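Long-range contacts in polysialic acid O-acetyltransferase (PDB 3JQY), which catalyses the O-acetylation of capsular polysialic acid, moving acetyl groups from acetyl-CoA to the sialic acid units of long polymers: residues A100-K105 against V121-N126; V139-S144 against V176-G181; A143-P148 against R157-K162. All coordinates share one frame; numbering follows the deposited sequence.

From the N terminus, contact 1 comes first along the chain: the chain runs one turn of the left-handed beta-helix, and the corner at 121-126 settles on the corner at 100-105. Its loop is complete before contact 2 opens. Contact 2 closes a larger loop, joining strand 139-142 to strand 176-178 of the next coil. Contact 3 nests inside it, where 143-148 leaves the helix and 157-162 returns, pinching off a protruding loop. Contacts 2 and 3 share A143 and S144, and a salt bridge from K180 to D145 connects them. V121 pairs with L141 and A143 through the backbone, so contact 1 continues directly into the others.

Contact 1: residues A100-K105 against V121-N126; sequences ATKGSK and VTDKCN
K124 wraps its side chain around the carbonyl oxygen of K102, one link between two stacked corners of a left-handed parallel beta-helix. In this fold each coil largely repeats the path of the one before, but the two corners here bend differently: K102 and G103 both take positive phi, whereas on the next coil D123 is extended and only K124 does, and the coils come back into step at K105 and N126. From the backbone of K124 outward, CB lies 3.3 Å from K102 O, and CG and CD skirt the same oxygen. A bend at chi3 (-100°) then turns the chain back, bringing CE to 3.6 Å from K102 O. A further bend at chi4 (71°) brings NZ back to that oxygen, in a 2.7 Å hydrogen bond.

Next to this clasp the backbone bonds do not follow a plain strand pattern, and side-chain hydroxyls fill in. T101 O takes two donors: K124 N at 2.9 Å, in an almost straight bond, and S104 OG of its own turn at 2.8 Å. The S104 hydroxyl relays the contact, because it also accepts C125 N at 3.1 Å. T122 does the corresponding work from the other coil. Its OG1 accepts T101 N at 2.9 Å and is also hydrogen-bonded to V99 O, so this buried hydroxyl has two partners on strand 97-101 of the previous coil. Regular parallel pairing resumes where K105 meets N126, with K105 N bonded to C125 O. There the two side chains run side by side in the same direction, the aliphatic start of K105 lying against the amide of N126, whose ND2 is 3.2 Å from K105 CB.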
ATOM      1  N   ALA B 100       6.501  11.613  18.885  1.00 10.94           N
ATOM      2  CA  ALA B 100       7.801  11.605  19.559  1.00  9.77           C
ATOM      3  C   ALA B 100       7.630  10.982  20.933  1.00 14.32           C
ATOM      4  O   ALA B 100       6.936  11.531  21.789  1.00 12.92           O
ATOM      5  CB  ALA B 100       8.355  13.030  19.681  1.00  9.28           C
ATOM      6  N   THR B 101       8.267   9.836  21.140  1.00 12.17           N
ATOM      7  CA  THR B 101       7.941   8.981  22.276  1.00 12.56           C
ATOM      8  C   THR B 101       9.151   8.711  23.152  1.00 13.55           C
ATOM      9  O   THR B 101      10.207   8.298  22.667  1.00 14.54           O
ATOM     10  CB  THR B 101       7.387   7.617  21.790  1.00 18.53           C
ATOM     11  OG1 THR B 101       6.164   7.817  21.071  1.00 20.25           O
ATOM     12  CG2 THR B 101       7.135   6.688  22.967  1.00 20.89           C
ATOM     13  N   LYS B 102       8.998   8.956  24.427  1.00 11.59           N
ATOM     14  CA  LYS B 102       9.995   8.605  25.400  1.00 17.05           C
ATOM     15  C   LYS B 102      11.416   9.084  25.170  1.00 19.84           C
ATOM     16  O   LYS B 102      12.368   8.344  25.279  1.00 19.63           O
ATOM     17  CB  LYS B 102       9.997   7.121  25.612  1.00 20.11           C
ATOM     18  CG  LYS B 102       8.771   6.638  26.275  1.00 29.63           C
ATOM     19  CD  LYS B 102       8.646   5.148  26.181  1.00 27.01           C
ATOM     20  CE  LYS B 102       7.653   4.693  27.077  1.00 42.68           C
ATOM     21  NZ  LYS B 102       6.521   4.128  26.443  1.00 40.59           N
ATOM     22  N   GLY B 103      11.518  10.356  24.897  1.00 15.83           N
ATOM     23  CA  GLY B 103      12.819  10.980  24.749  1.00 15.42           C
ATOM     24  C   GLY B 103      13.368  10.880  23.344  1.00 16.84           C
ATOM     25  O   GLY B 103      14.556  10.627  23.154  1.00 17.82           O
ATOM     26  N   SER B 104      12.502  11.082  22.353  1.00 12.54           N
ATOM     27  CA  SER B 104      12.929  11.045  20.961  1.00 13.12           C
ATOM     28  C   SER B 104      13.138  12.459  20.419  1.00 10.41           C
ATOM     29  O   SER B 104      12.591  13.425  20.949  1.00 15.73           O
ATOM     30  CB  SER B 104      11.889  10.314  20.109  1.00 14.82           C
ATOM     31  OG  SER B 104      11.787   8.949  20.488  1.00 13.75           O
ATOM     32  N   LYS B 105      13.934  12.563  19.358  1.00 10.38           N
ATOM     33  CA  LYS B 105      14.141  13.817  18.644  1.00 12.00           C
ATOM     34  C   LYS B 105      13.716  13.648  17.192  1.00 12.77           C
ATOM     35  O   LYS B 105      14.107  12.694  16.532  1.00 11.96           O
ATOM     36  CB  LYS B 105      15.612  14.232  18.693  1.00 12.94           C
ATOM     37  CG  LYS B 105      16.157  14.486  20.083  1.00 22.40           C
ATOM     38  CD  LYS B 105      17.575  15.053  19.996  1.00 25.38           C
ATOM     39  CE  LYS B 105      18.371  14.780  21.263  1.00 45.67           C
ATOM     40  NZ  LYS B 105      17.774  15.434  22.460  1.00 46.97           N
ATOM     41  N   VAL B 121       7.199   7.374  13.556  1.00  8.22           N
ATOM     42  CA  VAL B 121       7.059   6.537  14.748  1.00 12.29           C
ATOM     43  C   VAL B 121       8.420   6.440  15.437  1.00 13.90           C
ATOM     44  O   VAL B 121       9.407   6.101  14.797  1.00 14.24           O
ATOM     45  CB  VAL B 121       6.625   5.107  14.359  1.00 13.16           C
ATOM     46  CG1 VAL B 121       6.392   4.258  15.604  1.00 20.01           C
ATOM     47  CG2 VAL B 121       5.386   5.142  13.475  1.00 20.98           C
ATOM     48  N   THR B 122       8.474   6.717  16.738  1.00 14.56           N
ATOM     49  CA  THR B 122       9.741   6.658  17.465  1.00 12.13           C
ATOM     50  C   THR B 122       9.613   5.923  18.795  1.00 16.24           C
ATOM     51  O   THR B 122       8.515   5.577  19.226  1.00 14.90           O
ATOM     52  CB  THR B 122      10.260   8.069  17.799  1.00 17.00           C
ATOM     53  OG1 THR B 122       9.280   8.752  18.592  1.00 15.79           O
ATOM     54  CG2 THR B 122      10.525   8.873  16.537  1.00 14.93           C
ATOM     55  N   ASP B 123      10.754   5.700  19.440  1.00 16.28           N
ATOM     56  CA  ASP B 123      10.794   5.222  20.821  1.00 15.69           C
ATOM     57  C   ASP B 123      12.204   5.415  21.355  1.00 18.45           C
ATOM     58  O   ASP B 123      13.096   4.609  21.078  1.00 16.01           O
ATOM     59  CB  ASP B 123      10.382   3.750  20.908  1.00 19.94           C
ATOM     60  CG  ASP B 123      10.319   3.241  22.340  1.00 25.69           C
ATOM     61  OD1 ASP B 123      10.579   4.027  23.275  1.00 27.08           O
ATOM     62  OD2 ASP B 123      10.001   2.049  22.530  1.00 37.15           O
ATOM     63  N   LYS B 124      12.399   6.503  22.098  1.00 12.77           N
ATOM     64  CA  LYS B 124      13.715   6.882  22.608  1.00 14.83           C
ATOM     65  C   LYS B 124      14.756   6.790  21.503  1.00 18.28           C
ATOM     66  O   LYS B 124      15.805   6.160  21.659  1.00 17.33           O
ATOM     67  CB  LYS B 124      14.119   6.009  23.801  1.00 19.07           C
ATOM     68  CG  LYS B 124      15.363   6.516  24.529  1.00 27.52           C
ATOM     69  CD  LYS B 124      15.568   5.824  25.876  1.00 33.65           C
ATOM     70  CE  LYS B 124      15.078   6.684  27.041  1.00 44.49           C
ATOM     71  NZ  LYS B 124      13.593   6.818  27.115  1.00 37.00           N
ATOM     72  N   CYS B 125      14.456   7.417  20.373  1.00 13.58           N
ATOM     73  CA  CYS B 125      15.386   7.425  19.255  1.00 14.13           C
ATOM     74  C   CYS B 125      15.177   8.669  18.398  1.00 18.36           C
ATOM     75  O   CYS B 125      14.382   9.542  18.738  1.00 17.39           O
ATOM     76  CB  CYS B 125      15.268   6.145  18.419  1.00 14.77           C
ATOM     77  SG  CYS B 125      13.696   5.944  17.565  1.00 17.08           S
ATOM     78  N   ASN B 126      15.903   8.759  17.293  1.00 15.05           N
ATOM     79  CA  ASN B 126      15.907   9.993  16.517  1.00 11.18           C
ATOM     80  C   ASN B 126      15.484   9.748  15.088  1.00 14.22           C
ATOM     81  O   ASN B 126      15.890   8.765  14.478  1.00 12.72           O
ATOM     82  CB  ASN B 126      17.298  10.621  16.537  1.00 15.92           C
ATOM     83  CG  ASN B 126      17.802  10.865  17.950  1.00 21.87           C
ATOM     84  OD1 ASN B 126      18.978  10.652  18.249  1.00 29.91           O
ATOM     85  ND2 ASN B 126      16.905  11.298  18.827  1.00 15.01           N
TER
HETATM   86  O   HOH W   1       5.949   7.062  18.235  1.00 23.90           O
HETATM   87  O   HOH W   2      16.782  10.395  21.330  1.00 23.24           O

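Contact 2: residues V139-S144 against V176-G181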
ATOM      1  N   VAL B 139       4.353   8.537   3.133  1.00 10.40           N
ATOM      2  CA  VAL B 139       5.668   8.077   3.545  1.00 10.05           C
ATOM      3  C   VAL B 139       5.692   7.869   5.053  1.00 10.69           C
ATOM      4  O   VAL B 139       5.358   8.777   5.812  1.00 11.67           O
ATOM      5  CB  VAL B 139       6.764   9.072   3.151  1.00 10.23           C
ATOM      6  CG1 VAL B 139       8.098   8.671   3.769  1.00 10.41           C
ATOM      7  CG2 VAL B 139       6.875   9.154   1.630  1.00  9.70           C
ATOM      8  N   ILE B 140       6.088   6.664   5.467  1.00  9.93           N
ATOM      9  CA  ILE B 140       6.176   6.309   6.879  1.00  8.38           C
ATOM     10  C   ILE B 140       7.631   6.124   7.290  1.00 10.04           C
ATOM     11  O   ILE B 140       8.363   5.355   6.675  1.00 11.88           O
ATOM     12  CB  ILE B 140       5.407   5.007   7.183  1.00 12.73           C
ATOM     13  CG1 ILE B 140       3.928   5.160   6.812  1.00 14.78           C
ATOM     14  CG2 ILE B 140       5.558   4.626   8.655  1.00 12.48           C
ATOM     15  CD1 ILE B 140       3.137   3.862   6.904  1.00 18.89           C
ATOM     16  N   LEU B 141       8.056   6.856   8.313  1.00  9.77           N
ATOM     17  CA  LEU B 141       9.378   6.625   8.894  1.00 12.02           C
ATOM     18  C   LEU B 141       9.192   5.901  10.224  1.00 10.58           C
ATOM     19  O   LEU B 141       8.791   6.510  11.220  1.00 12.26           O
ATOM     20  CB  LEU B 141      10.131   7.948   9.075  1.00  9.61           C
ATOM     21  CG  LEU B 141      10.189   8.864   7.845  1.00 12.56           C
ATOM     22  CD1 LEU B 141      10.989  10.143   8.124  1.00 14.08           C
ATOM     23  CD2 LEU B 141      10.769   8.122   6.633  1.00 13.45           C
ATOM     24  N   ARG B 142       9.456   4.594  10.229  1.00  8.93           N
ATOM     25  CA  ARG B 142       9.125   3.749  11.379  1.00  9.85           C
ATOM     26  C   ARG B 142      10.379   3.310  12.134  1.00  9.33           C
ATOM     27  O   ARG B 142      10.963   2.274  11.830  1.00 13.08           O
ATOM     28  CB  ARG B 142       8.317   2.524  10.929  1.00 14.09           C
ATOM     29  CG  ARG B 142       7.658   1.761  12.075  1.00 14.19           C
ATOM     30  CD  ARG B 142       6.894   0.516  11.594  1.00 14.89           C
ATOM     31  NE  ARG B 142       5.787   0.842  10.691  1.00 17.86           N
ATOM     32  CZ  ARG B 142       4.608   1.321  11.081  1.00 25.49           C
ATOM     33  NH1 ARG B 142       4.366   1.542  12.370  1.00 24.87           N
ATOM     34  NH2 ARG B 142       3.668   1.584  10.177  1.00 18.42           N
ATOM     35  N   ALA B 143      10.788   4.106  13.120  1.00 11.36           N
ATOM     36  CA  ALA B 143      12.041   3.855  13.837  1.00 10.39           C
ATOM     37  C   ALA B 143      11.877   2.871  14.991  1.00 14.56           C
ATOM     38  O   ALA B 143      12.862   2.455  15.604  1.00 16.22           O
ATOM     39  CB  ALA B 143      12.633   5.161  14.340  1.00 13.23           C
ATOM     40  N   SER B 144      10.630   2.522  15.293  1.00 14.55           N
ATOM     41  CA  SER B 144      10.320   1.546  16.335  1.00 14.79           C
ATOM     42  C   SER B 144       9.341   0.500  15.809  1.00 18.10           C
ATOM     43  O   SER B 144       8.407   0.835  15.073  1.00 16.84           O
ATOM     44  CB  SER B 144       9.713   2.246  17.549  1.00 16.89           C
ATOM     45  OG  SER B 144       9.174   1.297  18.457  1.00 24.46           O
ATOM     46  N   VAL B 176       5.912   4.719   0.635  1.00  8.66           N
ATOM     47  CA  VAL B 176       7.191   4.139   1.033  1.00  5.87           C
ATOM     48  C   VAL B 176       7.245   4.056   2.546  1.00  9.74           C
ATOM     49  O   VAL B 176       6.787   4.967   3.224  1.00  8.83           O
ATOM     50  CB  VAL B 176       8.353   5.060   0.614  1.00  8.33           C
ATOM     51  CG1 VAL B 176       9.631   4.720   1.391  1.00  9.86           C
ATOM     52  CG2 VAL B 176       8.593   4.974  -0.887  1.00  9.84           C
ATOM     53  N   SER B 177       7.806   2.969   3.067  1.00  8.13           N
ATOM     54  CA  SER B 177       8.179   2.900   4.477  1.00  9.01           C
ATOM     55  C   SER B 177       9.686   2.816   4.571  1.00  9.83           C
ATOM     56  O   SER B 177      10.334   2.047   3.841  1.00 10.29           O
ATOM     57  CB  SER B 177       7.569   1.680   5.162  1.00 14.89           C
ATOM     58  OG  SER B 177       6.208   1.896   5.461  1.00 13.50           O
ATOM     59  N   ILE B 178      10.241   3.619   5.460  1.00  9.36           N
ATOM     60  CA  ILE B 178      11.639   3.486   5.829  1.00 10.77           C
ATOM     61  C   ILE B 178      11.680   2.930   7.248  1.00 11.85           C
ATOM     62  O   ILE B 178      11.094   3.506   8.163  1.00 11.85           O
ATOM     63  CB  ILE B 178      12.371   4.826   5.723  1.00 12.43           C
ATOM     64  CG1 ILE B 178      12.342   5.325   4.278  1.00 15.88           C
ATOM     65  CG2 ILE B 178      13.811   4.688   6.190  1.00 12.69           C
ATOM     66  CD1 ILE B 178      13.127   6.596   4.056  1.00 24.23           C
ATOM     67  N   MET B 179      12.344   1.791   7.417  1.00 10.03           N
ATOM     68  CA  MET B 179      12.351   1.084   8.702  1.00 10.95           C
ATOM     69  C   MET B 179      13.525   1.474   9.602  1.00 13.89           C
ATOM     70  O   MET B 179      14.356   2.303   9.230  1.00 13.61           O
ATOM     71  CB  MET B 179      12.323  -0.432   8.476  1.00 15.05           C
ATOM     72  CG  MET B 179      11.116  -0.921   7.678  1.00 13.22           C
ATOM     73  SD  MET B 179       9.547  -0.300   8.339  1.00 20.24           S
ATOM     74  CE  MET B 179       8.387  -1.464   7.619  1.00 20.77           C
ATOM     75  N   LYS B 180      13.588   0.883  10.795  1.00 13.32           N
ATOM     76  CA  LYS B 180      14.521   1.375  11.805  1.00 13.20           C
ATOM     77  C   LYS B 180      15.986   1.205  11.408  1.00 12.54           C
ATOM     78  O   LYS B 180      16.358   0.240  10.726  1.00 13.51           O
ATOM     79  CB  LYS B 180      14.262   0.716  13.162  1.00 12.61           C
ATOM     80  CG  LYS B 180      14.595  -0.774  13.211  1.00 14.67           C
ATOM     81  CD  LYS B 180      14.128  -1.365  14.538  1.00 20.35           C
ATOM     82  CE  LYS B 180      14.365  -2.866  14.598  1.00 23.03           C
ATOM     83  NZ  LYS B 180      13.630  -3.585  13.512  1.00 25.49           N
ATOM     84  N   GLY B 181      16.805   2.164  11.820  1.00 11.24           N
ATOM     85  CA  GLY B 181      18.244   2.067  11.662  1.00 14.10           C
ATOM     86  C   GLY B 181      18.739   2.402  10.271  1.00 18.34           C
ATOM     87  O   GLY B 181      19.914   2.204   9.964  1.00 21.49           O
TER
HETATM   88  O   HOH W   3       5.495   0.967   7.976  1.00 15.88           O
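L141 CG and I178 CG1 both stand anti to their carbonyl carbons (chi1 -51° and -62°), which sets the two chains side by side in one direction and brings L141 CD2 to 3.8 Å from I178 CB. This is neighbour-on-neighbour stacking in a left-handed parallel beta-helix: equivalent positions of successive coils stack in register, here two aliphatic residues. The pair faces the interior of the coil, where I166 of another sheet touches both and I164 touches I178.

Three backbone hydrogen bonds zip the strands 139-142 and 176-178 together, all close to straight. I140 gives its N to V176 O and takes I178 N on its own O at 2.8 Å, so both its polar backbone atoms are spent on the next coil. R142 N to I178 O, 2.9 Å, is the last of the series. Beyond it R142 O and K180 N, though near, are badly aligned, and the chains leave the strand pattern.

On the outer side, S177 OG packs against I140 CB, and R142 CB rests 4.0 Å from M179 SD. A bend at chi3 (-62°) turns NE of R142 to the side on which S177 lies. Y192 of the second subunit packs on I140, R142, S177 and M179, so this outer face belongs to the trimer interface.

K180, which probably binds acetyl-CoA, keeps CB 3.3 Å from A143 O and sends NZ away to a salt bridge with D145. R142 and S177 are joined by one water: it lies at the guanidinium edge, in plane, 2.7 Å from R142 NE, and is 2.8 Å from S177 OG.

Contact 3: residues A143-P148 against R157-K162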
ATOM      1  N   ALA B 143      10.788   4.106  13.120  1.00 11.36           N
ATOM      2  CA  ALA B 143      12.041   3.855  13.837  1.00 10.39           C
ATOM      3  C   ALA B 143      11.877   2.871  14.991  1.00 14.56           C
ATOM      4  O   ALA B 143      12.862   2.455  15.604  1.00 16.22           O
ATOM      5  CB  ALA B 143      12.633   5.161  14.340  1.00 13.23           C
ATOM      6  N   SER B 144      10.630   2.522  15.293  1.00 14.55           N
ATOM      7  CA  SER B 144      10.320   1.546  16.335  1.00 14.79           C
ATOM      8  C   SER B 144       9.341   0.500  15.809  1.00 18.10           C
ATOM      9  O   SER B 144       8.407   0.835  15.073  1.00 16.84           O
ATOM     10  CB  SER B 144       9.713   2.246  17.549  1.00 16.89           C
ATOM     11  OG  SER B 144       9.174   1.297  18.457  1.00 24.46           O
ATOM     12  N   ASP B 145       9.546  -0.760  16.195  1.00 16.66           N
ATOM     13  CA  ASP B 145       8.693  -1.867  15.745  1.00 19.44           C
ATOM     14  C   ASP B 145       7.355  -1.921  16.475  1.00 22.03           C
ATOM     15  O   ASP B 145       6.403  -2.540  15.996  1.00 26.89           O
ATOM     16  CB  ASP B 145       9.394  -3.217  15.943  1.00 23.76           C
ATOM     17  CG  ASP B 145      10.457  -3.494  14.899  1.00 26.45           C
ATOM     18  OD1 ASP B 145      10.667  -2.655  13.994  1.00 24.00           O
ATOM     19  OD2 ASP B 145      11.082  -4.573  14.983  1.00 20.75           O
ATOM     20  N   GLY B 146       7.288  -1.311  17.650  1.00 18.50           N
ATOM     21  CA  GLY B 146       6.037  -1.262  18.390  1.00 20.92           C
ATOM     22  C   GLY B 146       5.865  -2.344  19.442  1.00 24.12           C
ATOM     23  O   GLY B 146       5.236  -2.105  20.474  1.00 21.86           O
ATOM     24  N   HIS B 147       6.448  -3.508  19.190  1.00 15.56           N
ATOM     25  CA  HIS B 147       6.368  -4.648  20.098  1.00 16.38           C
ATOM     26  C   HIS B 147       7.716  -5.363  20.117  1.00 13.21           C
ATOM     27  O   HIS B 147       8.454  -5.317  19.136  1.00 16.13           O
ATOM     28  CB  HIS B 147       5.258  -5.612  19.654  1.00 16.96           C
ATOM     29  CG  HIS B 147       3.901  -4.984  19.624  1.00 14.91           C
ATOM     30  ND1 HIS B 147       3.230  -4.603  20.768  1.00 20.26           N
ATOM     31  CD2 HIS B 147       3.077  -4.696  18.590  1.00 12.51           C
ATOM     32  CE1 HIS B 147       2.057  -4.094  20.436  1.00 20.50           C
ATOM     33  NE2 HIS B 147       1.939  -4.139  19.122  1.00 21.46           N
ATOM     34  N   PRO B 148       8.132  -5.938  21.241  1.00 12.90           N
ATOM     35  CA  PRO B 148       9.455  -6.556  21.393  1.00 12.72           C
ATOM     36  C   PRO B 148       9.586  -7.896  20.689  1.00 14.50           C
ATOM     37  O   PRO B 148       8.643  -8.697  20.705  1.00 14.42           O
ATOM     38  CB  PRO B 148       9.577  -6.786  22.905  1.00 14.45           C
ATOM     39  CG  PRO B 148       8.299  -6.340  23.518  1.00 22.75           C
ATOM     40  CD  PRO B 148       7.305  -6.067  22.448  1.00 19.73           C
ATOM     41  N   ARG B 157      15.914  -8.993  24.219  1.00 22.22           N
ATOM     42  CA  ARG B 157      15.293  -8.288  23.103  1.00 15.34           C
ATOM     43  C   ARG B 157      16.303  -7.951  22.006  1.00 17.20           C
ATOM     44  O   ARG B 157      17.422  -7.515  22.290  1.00 21.25           O
ATOM     45  CB  ARG B 157      14.611  -7.012  23.595  1.00 18.86           C
ATOM     46  CG  ARG B 157      14.172  -6.098  22.465  1.00 18.09           C
ATOM     47  CD  ARG B 157      13.200  -5.040  22.945  1.00 16.51           C
ATOM     48  NE  ARG B 157      12.591  -4.347  21.811  1.00 19.26           N
ATOM     49  CZ  ARG B 157      11.794  -3.291  21.913  1.00 22.98           C
ATOM     50  NH1 ARG B 157      11.502  -2.783  23.106  1.00 24.22           N
ATOM     51  NH2 ARG B 157      11.285  -2.740  20.816  1.00 21.23           N
ATOM     52  N   ILE B 158      15.909  -8.147  20.752  1.00 16.76           N
ATOM     53  CA  ILE B 158      16.812  -7.903  19.633  1.00 14.72           C
ATOM     54  C   ILE B 158      16.286  -6.941  18.567  1.00 23.08           C
ATOM     55  O   ILE B 158      16.899  -6.806  17.506  1.00 23.43           O
ATOM     56  CB  ILE B 158      17.231  -9.213  18.930  1.00 20.39           C
ATOM     57  CG1 ILE B 158      15.998  -9.986  18.449  1.00 21.76           C
ATOM     58  CG2 ILE B 158      18.091 -10.052  19.855  1.00 22.83           C
ATOM     59  CD1 ILE B 158      16.316 -11.172  17.566  1.00 25.33           C
ATOM     60  N   ASN B 159      15.159  -6.286  18.830  1.00 18.07           N
ATOM     61  CA  ASN B 159      14.637  -5.304  17.878  1.00 15.22           C
ATOM     62  C   ASN B 159      14.440  -3.943  18.527  1.00 13.69           C
ATOM     63  O   ASN B 159      13.394  -3.309  18.358  1.00 15.74           O
ATOM     64  CB  ASN B 159      13.322  -5.775  17.247  1.00 15.86           C
ATOM     65  CG  ASN B 159      12.169  -5.768  18.231  1.00 17.59           C
ATOM     66  OD1 ASN B 159      12.365  -5.927  19.439  1.00 14.70           O
ATOM     67  ND2 ASN B 159      10.956  -5.578  17.720  1.00 15.37           N
ATOM     68  N   TRP B 160      15.440  -3.502  19.284  1.00 12.79           N
ATOM     69  CA  TRP B 160      15.418  -2.165  19.865  1.00 14.21           C
ATOM     70  C   TRP B 160      15.263  -1.114  18.761  1.00 13.78           C
ATOM     71  O   TRP B 160      15.753  -1.291  17.647  1.00 12.50           O
ATOM     72  CB  TRP B 160      16.703  -1.902  20.658  1.00 21.82           C
ATOM     73  CG  TRP B 160      16.851  -2.753  21.898  1.00 21.80           C
ATOM     74  CD1 TRP B 160      17.707  -3.805  22.076  1.00 25.20           C
ATOM     75  CD2 TRP B 160      16.132  -2.609  23.130  1.00 21.50           C
ATOM     76  NE1 TRP B 160      17.557  -4.329  23.342  1.00 24.21           N
ATOM     77  CE2 TRP B 160      16.596  -3.613  24.006  1.00 22.54           C
ATOM     78  CE3 TRP B 160      15.133  -1.736  23.573  1.00 24.03           C
ATOM     79  CZ2 TRP B 160      16.100  -3.761  25.301  1.00 28.35           C
ATOM     80  CZ3 TRP B 160      14.643  -1.882  24.862  1.00 28.35           C
ATOM     81  CH2 TRP B 160      15.127  -2.889  25.710  1.00 26.35           C
ATOM     82  N   ALA B 161      14.572  -0.022  19.074  1.00 12.67           N
ATOM     83  CA  ALA B 161      14.433   1.081  18.130  1.00 15.38           C
ATOM     84  C   ALA B 161      15.803   1.597  17.715  1.00 17.41           C
ATOM     85  O   ALA B 161      16.749   1.580  18.513  1.00 16.09           O
ATOM     86  CB  ALA B 161      13.604   2.204  18.739  1.00 13.20           C
ATOM     87  N   LYS B 162      15.901   2.063  16.471  1.00 11.38           N
ATOM     88  CA  LYS B 162      17.150   2.592  15.919  1.00 11.33           C
ATOM     89  C   LYS B 162      16.863   3.806  15.029  1.00 12.22           C
ATOM     90  O   LYS B 162      15.855   3.833  14.316  1.00 12.90           O
ATOM     91  CB  LYS B 162      17.890   1.518  15.128  1.00 15.52           C
ATOM     92  CG  LYS B 162      18.292   0.304  15.969  1.00 20.10           C
ATOM     93  CD  LYS B 162      19.252  -0.608  15.218  1.00 30.14           C
ATOM     94  CE  LYS B 162      19.699  -1.774  16.095  1.00 43.63           C
ATOM     95  NZ  LYS B 162      20.136  -1.320  17.450  1.00 53.20           N
TER
HETATM   96  O   HOH W   4      10.794   0.078  20.261  1.00 27.57           O
HETATM   97  O   HOH W   5      11.738  -1.099  17.910  1.00 20.24           O
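The carboxylate of D145 and the amide of N159 cross at a slant, their planes 55° apart, and N159 ND2 bonds D145 OD2 at 2.9 Å on the anti side of the carboxylate. The same nitrogen gives its second hydrogen to H147 O, also at 2.9 Å; this bond lies in both the amide plane and the carbonyl plane. With chi1 at 70°, N159 CG sits between its backbone N and carbonyl carbon, and the amide is carried inward under the arch formed by D145, G146 and H147.

The other end of the amide is equally occupied. N159 OD1 accepts I149 N and also R157 NE, the latter at 2.9 Å and from above the carbonyl plane. R157 extends from CG to NE and grips N159 side-on, its NH2 reaching N159 O at 3.3 Å. P148 CA sits 3.8 Å above one face of this guanidinium, toward the rim.

The two segments are the outgoing and incoming stems of a loop that projects from the left-handed beta-helix, as in other hexapeptide-repeat acyltransferases. They run almost exactly antiparallel. D145, G146 and H147 probably bind acetyl-CoA. D145 OD2 is shared between N159 and the lysine K180, while H147 turns to the second subunit, where ND1 bonds R222 O and the ring meets W171 edge-to-face.

Two waters span the stems. One accepts D145 N and donates to N159 O, 2.8 Å from each; the other joins S144 OG to R157 NH2. At the base of the loop, A161 CB nestles against A143 O, and K162 N bonds that same oxygen at 3.2 Å, in the carbonyl plane.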